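Local atomic coordinates of ubiquitin-like-specific protease 2 (Saccharomyces cerevisiae, PDB entry 5LNB), a protein that removes SUMO from conjugated proteins as a cysteine protease of the C48 (Ulp) family, and is represented here by the segment that includes its catalytic domain. Residues N278-L283 against N287-V292; D51-F56 against H270-L275. All blocks are in the same frame, centred on the assembly; numbering follows the deposited sequence.

Interaction 1 of 2, residues N278-L283 against N287-V292; sequences NYISYL and NLYEEV
Leu283 is the side chain on which the later segment closes. Its CG lies anti to the carbonyl carbon (chi1 -71°), a torsion that sends the fork toward Leu288 and Val292: CD2 touches Leu288 CB at 3.9 Å and also reaches Val292 CG2, while CD1 comes to 4.1 Å from Val292 CG1, so the valine lies against both methyls. Both Leu288 and Val292 cross the leucine at about a right angle. Leu283 CD1 also lies over one face of the Tyr279 ring, 3.5 Å above its plane and displaced toward the rim. Tyr289 is turned differently. The edge of its ring takes Leu283 CB close to the ring plane, and Tyr289 and Ile280 run side by side in the same direction, with Ile280 CG2 4.0 Å from Tyr289 CE1. Backbone bonds close the turn. Leu288 N donates to Leu283 O at 2.8 Å, and Tyr289 N adds a weak bond to the same oxygen. With Asn287 at positive phi as the C-prime residue, this is a Schellman motif, completed by Asn287 N to Lys284 O. It ends helix 264-285 and turns the chain into helix 289-294. Pro21, from a loop, touches Ile280, Leu283, Tyr289 and Val292, and strand 23-26 meets Tyr279 through Leu23 and Cys24.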
loop_
_atom_site.group_PDB
_atom_site.type_symbol
_atom_site.label_atom_id
_atom_site.label_comp_id
_atom_site.label_asym_id
_atom_site.label_seq_id
_atom_site.Cartn_x
_atom_site.Cartn_y
_atom_site.Cartn_z
ATOM N N ASN A 278 6.563 19.790 -13.506
ATOM C CA ASN A 278 5.857 20.871 -12.829
ATOM C C ASN A 278 6.689 21.434 -11.680
ATOM O O ASN A 278 6.743 22.652 -11.486
ATOM C CB ASN A 278 4.498 20.384 -12.336
ATOM C CG ASN A 278 3.608 19.921 -13.470
ATOM O OD1 ASN A 278 3.800 20.308 -14.621
ATOM N ND2 ASN A 278 2.626 19.089 -13.150
ATOM N N TYR A 279 7.355 20.561 -10.921
ATOM C CA TYR A 279 8.229 21.018 -9.843
ATOM C C TYR A 279 9.323 21.936 -10.378
ATOM O O TYR A 279 9.598 22.996 -9.800
ATOM C CB TYR A 279 8.831 19.811 -9.128
ATOM C CG TYR A 279 9.784 20.122 -7.995
ATOM C CD1 TYR A 279 9.376 20.876 -6.895
ATOM C CD2 TYR A 279 11.086 19.627 -8.005
ATOM C CE1 TYR A 279 10.248 21.151 -5.846
ATOM C CE2 TYR A 279 11.962 19.887 -6.964
ATOM C CZ TYR A 279 11.539 20.647 -5.887
ATOM O OH TYR A 279 12.411 20.909 -4.855
ATOM N N ILE A 280 9.964 21.543 -11.480
ATOM C CA ILE A 280 10.970 22.405 -12.089
ATOM C C ILE A 280 10.362 23.754 -12.452
ATOM O O ILE A 280 10.962 24.810 -12.211
ATOM C CB ILE A 280 11.599 21.730 -13.320
ATOM C CG1 ILE A 280 12.492 20.563 -12.895
ATOM C CG2 ILE A 280 12.396 22.745 -14.130
ATOM C CD1 ILE A 280 12.950 19.709 -14.065
ATOM N N SER A 281 9.175 23.742 -13.065
ATOM C CA SER A 281 8.525 25.010 -13.376
ATOM C C SER A 281 8.336 25.835 -12.116
ATOM O O SER A 281 8.628 27.037 -12.102
ATOM C CB SER A 281 7.188 24.778 -14.064
ATOM O OG SER A 281 7.387 24.248 -15.357
ATOM N N TYR A 282 7.871 25.202 -11.040
ATOM C CA TYR A 282 7.755 25.913 -9.776
ATOM C C TYR A 282 9.100 26.496 -9.353
ATOM O O TYR A 282 9.191 27.674 -9.002
ATOM C CB TYR A 282 7.197 24.984 -8.696
ATOM C CG TYR A 282 7.406 25.530 -7.308
ATOM C CD1 TYR A 282 6.648 26.597 -6.840
ATOM C CD2 TYR A 282 8.381 24.999 -6.471
ATOM C CE1 TYR A 282 6.844 27.113 -5.573
ATOM C CE2 TYR A 282 8.586 25.511 -5.196
ATOM C CZ TYR A 282 7.814 26.569 -4.752
ATOM O OH TYR A 282 8.009 27.089 -3.484
ATOM N N LEU A 283 10.163 25.686 -9.388
ATOM C CA LEU A 283 11.467 26.170 -8.939
ATOM C C LEU A 283 11.935 27.349 -9.777
ATOM O O LEU A 283 12.522 28.301 -9.250
ATOM C CB LEU A 283 12.507 25.046 -8.982
ATOM C CG LEU A 283 12.395 23.927 -7.939
ATOM C CD1 LEU A 283 13.440 22.840 -8.174
ATOM C CD2 LEU A 283 12.494 24.469 -6.528
ATOM N N ASN A 287 12.567 31.351 -8.682
ATOM C CA ASN A 287 14.007 31.601 -8.758
ATOM C C ASN A 287 14.784 30.763 -7.741
ATOM O O ASN A 287 15.817 31.191 -7.217
ATOM C CB ASN A 287 14.311 33.092 -8.598
ATOM C CG ASN A 287 13.640 33.934 -9.671
ATOM O OD1 ASN A 287 13.991 33.851 -10.850
ATOM N ND2 ASN A 287 12.662 34.744 -9.268
ATOM N N LEU A 288 14.295 29.554 -7.467
ATOM C CA LEU A 288 14.983 28.588 -6.620
ATOM C C LEU A 288 15.694 27.496 -7.410
ATOM O O LEU A 288 16.388 26.666 -6.810
ATOM C CB LEU A 288 13.987 27.923 -5.660
ATOM C CG LEU A 288 13.233 28.830 -4.687
ATOM C CD1 LEU A 288 12.156 28.043 -3.972
ATOM C CD2 LEU A 288 14.191 29.444 -3.694
ATOM N N TYR A 289 15.525 27.465 -8.733
ATOM C CA TYR A 289 16.065 26.369 -9.530
ATOM C C TYR A 289 17.588 26.293 -9.416
ATOM O O TYR A 289 18.147 25.220 -9.171
ATOM C CB TYR A 289 15.624 26.531 -10.984
ATOM C CG TYR A 289 16.177 25.496 -11.926
ATOM C CD1 TYR A 289 15.679 24.198 -11.928
ATOM C CD2 TYR A 289 17.187 25.820 -12.828
ATOM C CE1 TYR A 289 16.173 23.250 -12.793
ATOM C CE2 TYR A 289 17.684 24.885 -13.702
ATOM C CZ TYR A 289 17.176 23.599 -13.678
ATOM O OH TYR A 289 17.671 22.652 -14.537
ATOM N N GLU A 290 18.278 27.428 -9.576
ATOM C CA GLU A 290 19.738 27.401 -9.532
ATOM C C GLU A 290 20.255 26.935 -8.174
ATOM O O GLU A 290 21.185 26.123 -8.105
ATOM C CB GLU A 290 20.303 28.779 -9.884
ATOM C CG GLU A 290 20.169 29.136 -11.362
ATOM C CD GLU A 290 20.856 28.129 -12.277
ATOM O OE1 GLU A 290 21.864 27.526 -11.844
ATOM O OE2 GLU A 290 20.390 27.936 -13.426
ATOM N N GLU A 291 19.669 27.435 -7.080
ATOM C CA GLU A 291 20.092 26.988 -5.757
ATOM C C GLU A 291 19.957 25.473 -5.609
ATOM O O GLU A 291 20.862 24.806 -5.092
ATOM C CB GLU A 291 19.284 27.708 -4.672
ATOM C CG GLU A 291 19.425 27.101 -3.272
ATOM C CD GLU A 291 18.589 27.818 -2.195
ATOM O OE1 GLU A 291 17.506 28.359 -2.502
ATOM O OE2 GLU A 291 19.028 27.842 -1.031
ATOM N N VAL A 292 18.835 24.908 -6.062
ATOM C CA VAL A 292 18.599 23.480 -5.866
ATOM C C VAL A 292 19.557 22.650 -6.721
ATOM O O VAL A 292 20.149 21.678 -6.243
ATOM C CB VAL A 292 17.125 23.144 -6.156
ATOM C CG1 VAL A 292 16.968 21.661 -6.416
ATOM C CG2 VAL A 292 16.241 23.578 -4.986
#

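Interaction 2 of 2, residues D51-F56 against H270-L275; sequences DSILDF and HTLKLL
Ile53 opens the contact from helix 51-67 by setting its CD1 methyl 3.6 Å from Leu272 CD1 of helix 264-285, the two side chains meeting at a slant. Although its CB does not point at the partner helix, the end of the side chain bends nearer: CG1 stands anti to the carbonyl carbon and chi2 is -59°. One turn further on, Phe56 does aim at the other helix. Its CG is anti to the backbone N (chi1 173°), which carries the ring out to two leucines. Leu272 slides past it in the opposite direction and brings CD2 to 3.5 Å from Phe56 CE2, whereas Leu275 comes head-on, its CD1 lying in the ring plane at the edge, 3.7 Å from Phe56 CZ. Leu272 thus divides its fork, one methyl for Ile53 and the other for Phe56. With an alanine at Phe56 the ring is gone, which is likely to leave Leu272 CD2 and Leu275 CD1 without their aromatic partner and open a gap between the helices. No hydrogen bond spans the contact. The axes of the two six-residue segments come no closer than 12.9 Å and cross at 86°. Leu23 of strand 23-26 touches both leucines, and Ile35 of strand 32-35 touches Ile53 and Phe56. The result is a buried, near-perpendicular helix-helix packing, joined by a two-stranded antiparallel sheet, in a C48 (clan CA) cysteine protease.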
loop_
_atom_site.group_PDB
_atom_site.type_symbol
_atom_site.label_atom_id
_atom_site.label_comp_id
_atom_site.label_asym_id
_atom_site.label_seq_id
_atom_site.Cartn_x
_atom_site.Cartn_y
_atom_site.Cartn_z
ATOM N N ASP A 51 11.613 0.828 -2.325
ATOM C CA ASP A 51 10.685 1.328 -1.308
ATOM C C ASP A 51 10.251 2.760 -1.592
ATOM O O ASP A 51 9.108 3.137 -1.301
ATOM C CB ASP A 51 11.331 1.261 0.072
ATOM C CG ASP A 51 11.821 -0.122 0.419
ATOM O OD1 ASP A 51 11.022 -1.077 0.321
ATOM O OD2 ASP A 51 13.005 -0.261 0.789
ATOM N N SER A 52 11.164 3.587 -2.114
ATOM C CA SER A 52 10.842 4.989 -2.353
ATOM C C SER A 52 9.701 5.119 -3.345
ATOM O O SER A 52 8.739 5.863 -3.117
ATOM C CB SER A 52 12.074 5.737 -2.863
ATOM O OG SER A 52 13.113 5.671 -1.912
ATOM N N ILE A 53 9.808 4.410 -4.466
ATOM C CA ILE A 53 8.780 4.478 -5.493
ATOM C C ILE A 53 7.466 3.935 -4.956
ATOM O O ILE A 53 6.406 4.546 -5.119
ATOM C CB ILE A 53 9.231 3.710 -6.747
ATOM C CG1 ILE A 53 10.424 4.409 -7.417
ATOM C CG2 ILE A 53 8.072 3.567 -7.695
ATOM C CD1 ILE A 53 10.145 5.838 -7.841
ATOM N N LEU A 54 7.516 2.781 -4.305
ATOM C CA LEU A 54 6.278 2.161 -3.852
ATOM C C LEU A 54 5.609 2.989 -2.760
ATOM O O LEU A 54 4.395 3.219 -2.812
ATOM C CB LEU A 54 6.545 0.738 -3.374
ATOM C CG LEU A 54 5.230 0.002 -3.134
ATOM C CD1 LEU A 54 5.331 -1.368 -3.719
ATOM C CD2 LEU A 54 4.909 -0.039 -1.631
ATOM N N ASP A 55 6.376 3.449 -1.762
ATOM C CA ASP A 55 5.747 4.237 -0.697
ATOM C C ASP A 55 5.231 5.571 -1.230
ATOM O O ASP A 55 4.181 6.049 -0.792
ATOM C CB ASP A 55 6.707 4.441 0.487
ATOM C CG ASP A 55 6.968 3.143 1.266
ATOM O OD1 ASP A 55 6.042 2.335 1.396
ATOM O OD2 ASP A 55 8.100 2.915 1.734
ATOM N N PHE A 56 5.931 6.178 -2.193
ATOM C CA PHE A 56 5.413 7.406 -2.779
ATOM C C PHE A 56 4.062 7.175 -3.443
ATOM O O PHE A 56 3.111 7.935 -3.226
ATOM C CB PHE A 56 6.386 7.992 -3.794
ATOM C CG PHE A 56 5.806 9.155 -4.541
ATOM C CD1 PHE A 56 5.697 10.392 -3.935
ATOM C CD2 PHE A 56 5.327 9.006 -5.831
ATOM C CE1 PHE A 56 5.155 11.469 -4.614
ATOM C CE2 PHE A 56 4.777 10.081 -6.506
ATOM C CZ PHE A 56 4.692 11.312 -5.893
ATOM N N HIS A 270 5.662 8.130 -16.593
ATOM C CA HIS A 270 5.071 9.354 -17.118
ATOM C C HIS A 270 4.491 10.214 -16.001
ATOM O O HIS A 270 4.594 11.444 -16.042
ATOM C CB HIS A 270 3.996 9.024 -18.155
ATOM C CG HIS A 270 3.501 10.223 -18.909
ATOM N ND1 HIS A 270 2.223 10.723 -18.763
ATOM C CD2 HIS A 270 4.120 11.031 -19.803
ATOM C CE1 HIS A 270 2.074 11.780 -19.543
ATOM N NE2 HIS A 270 3.210 11.988 -20.184
ATOM N N THR A 271 3.868 9.591 -14.999
ATOM C CA THR A 271 3.306 10.369 -13.899
ATOM C C THR A 271 4.404 11.082 -13.118
ATOM O O THR A 271 4.325 12.293 -12.878
ATOM C CB THR A 271 2.492 9.471 -12.968
ATOM O OG1 THR A 271 1.381 8.911 -13.681
ATOM C CG2 THR A 271 1.988 10.272 -11.772
ATOM N N LEU A 272 5.432 10.340 -12.704
ATOM C CA LEU A 272 6.534 10.945 -11.966
ATOM C C LEU A 272 7.222 12.013 -12.804
ATOM O O LEU A 272 7.395 13.157 -12.363
ATOM C CB LEU A 272 7.525 9.862 -11.542
ATOM C CG LEU A 272 7.237 9.168 -10.221
ATOM C CD1 LEU A 272 8.318 8.133 -9.923
ATOM C CD2 LEU A 272 7.157 10.213 -9.099
ATOM N N LYS A 273 7.617 11.654 -14.027
ATOM C CA LYS A 273 8.259 12.606 -14.921
ATOM C C LYS A 273 7.455 13.897 -15.006
ATOM O O LYS A 273 8.011 14.997 -14.945
ATOM C CB LYS A 273 8.431 11.978 -16.308
ATOM C CG LYS A 273 9.304 12.808 -17.240
ATOM C CD LYS A 273 10.673 13.036 -16.606
ATOM C CE LYS A 273 11.394 14.227 -17.207
ATOM N NZ LYS A 273 12.622 14.526 -16.426
ATOM N N LEU A 274 6.135 13.776 -15.132
ATOM C CA LEU A 274 5.278 14.952 -15.217
ATOM C C LEU A 274 5.314 15.752 -13.917
ATOM O O LEU A 274 5.446 16.983 -13.938
ATOM C CB LEU A 274 3.856 14.514 -15.559
ATOM C CG LEU A 274 2.774 15.537 -15.898
ATOM C CD1 LEU A 274 3.363 16.812 -16.485
ATOM C CD2 LEU A 274 1.795 14.889 -16.877
ATOM N N LEU A 275 5.199 15.068 -12.771
ATOM C CA LEU A 275 5.288 15.759 -11.489
ATOM C C LEU A 275 6.615 16.497 -11.347
ATOM O O LEU A 275 6.669 17.579 -10.745
ATOM C CB LEU A 275 5.106 14.771 -10.334
ATOM C CG LEU A 275 3.714 14.159 -10.145
ATOM C CD1 LEU A 275 3.698 13.213 -8.950
ATOM C CD2 LEU A 275 2.651 15.242 -9.977
#

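How the interactions relate
Helix 264-285 serves both contacts: residues 270-275 pack on helix 51-67 in interaction 2, and residues 278-283 lead into the helix-ending turn of interaction 1. The centres of the two contacts lie about 18 Å apart. Interaction 2 is buried, about 14 Å from the chain centre, and joins parts distant in sequence; interaction 1 is a surface contact about 30 Å from that centre, formed between near neighbours in the chain. Their segments do not otherwise touch, but Leu23 of strand 23-26 meets Leu272 and Leu275 as well as Tyr279, giving them a shared neighbour. Both involve helix 264-285, one at its middle and one toward its end.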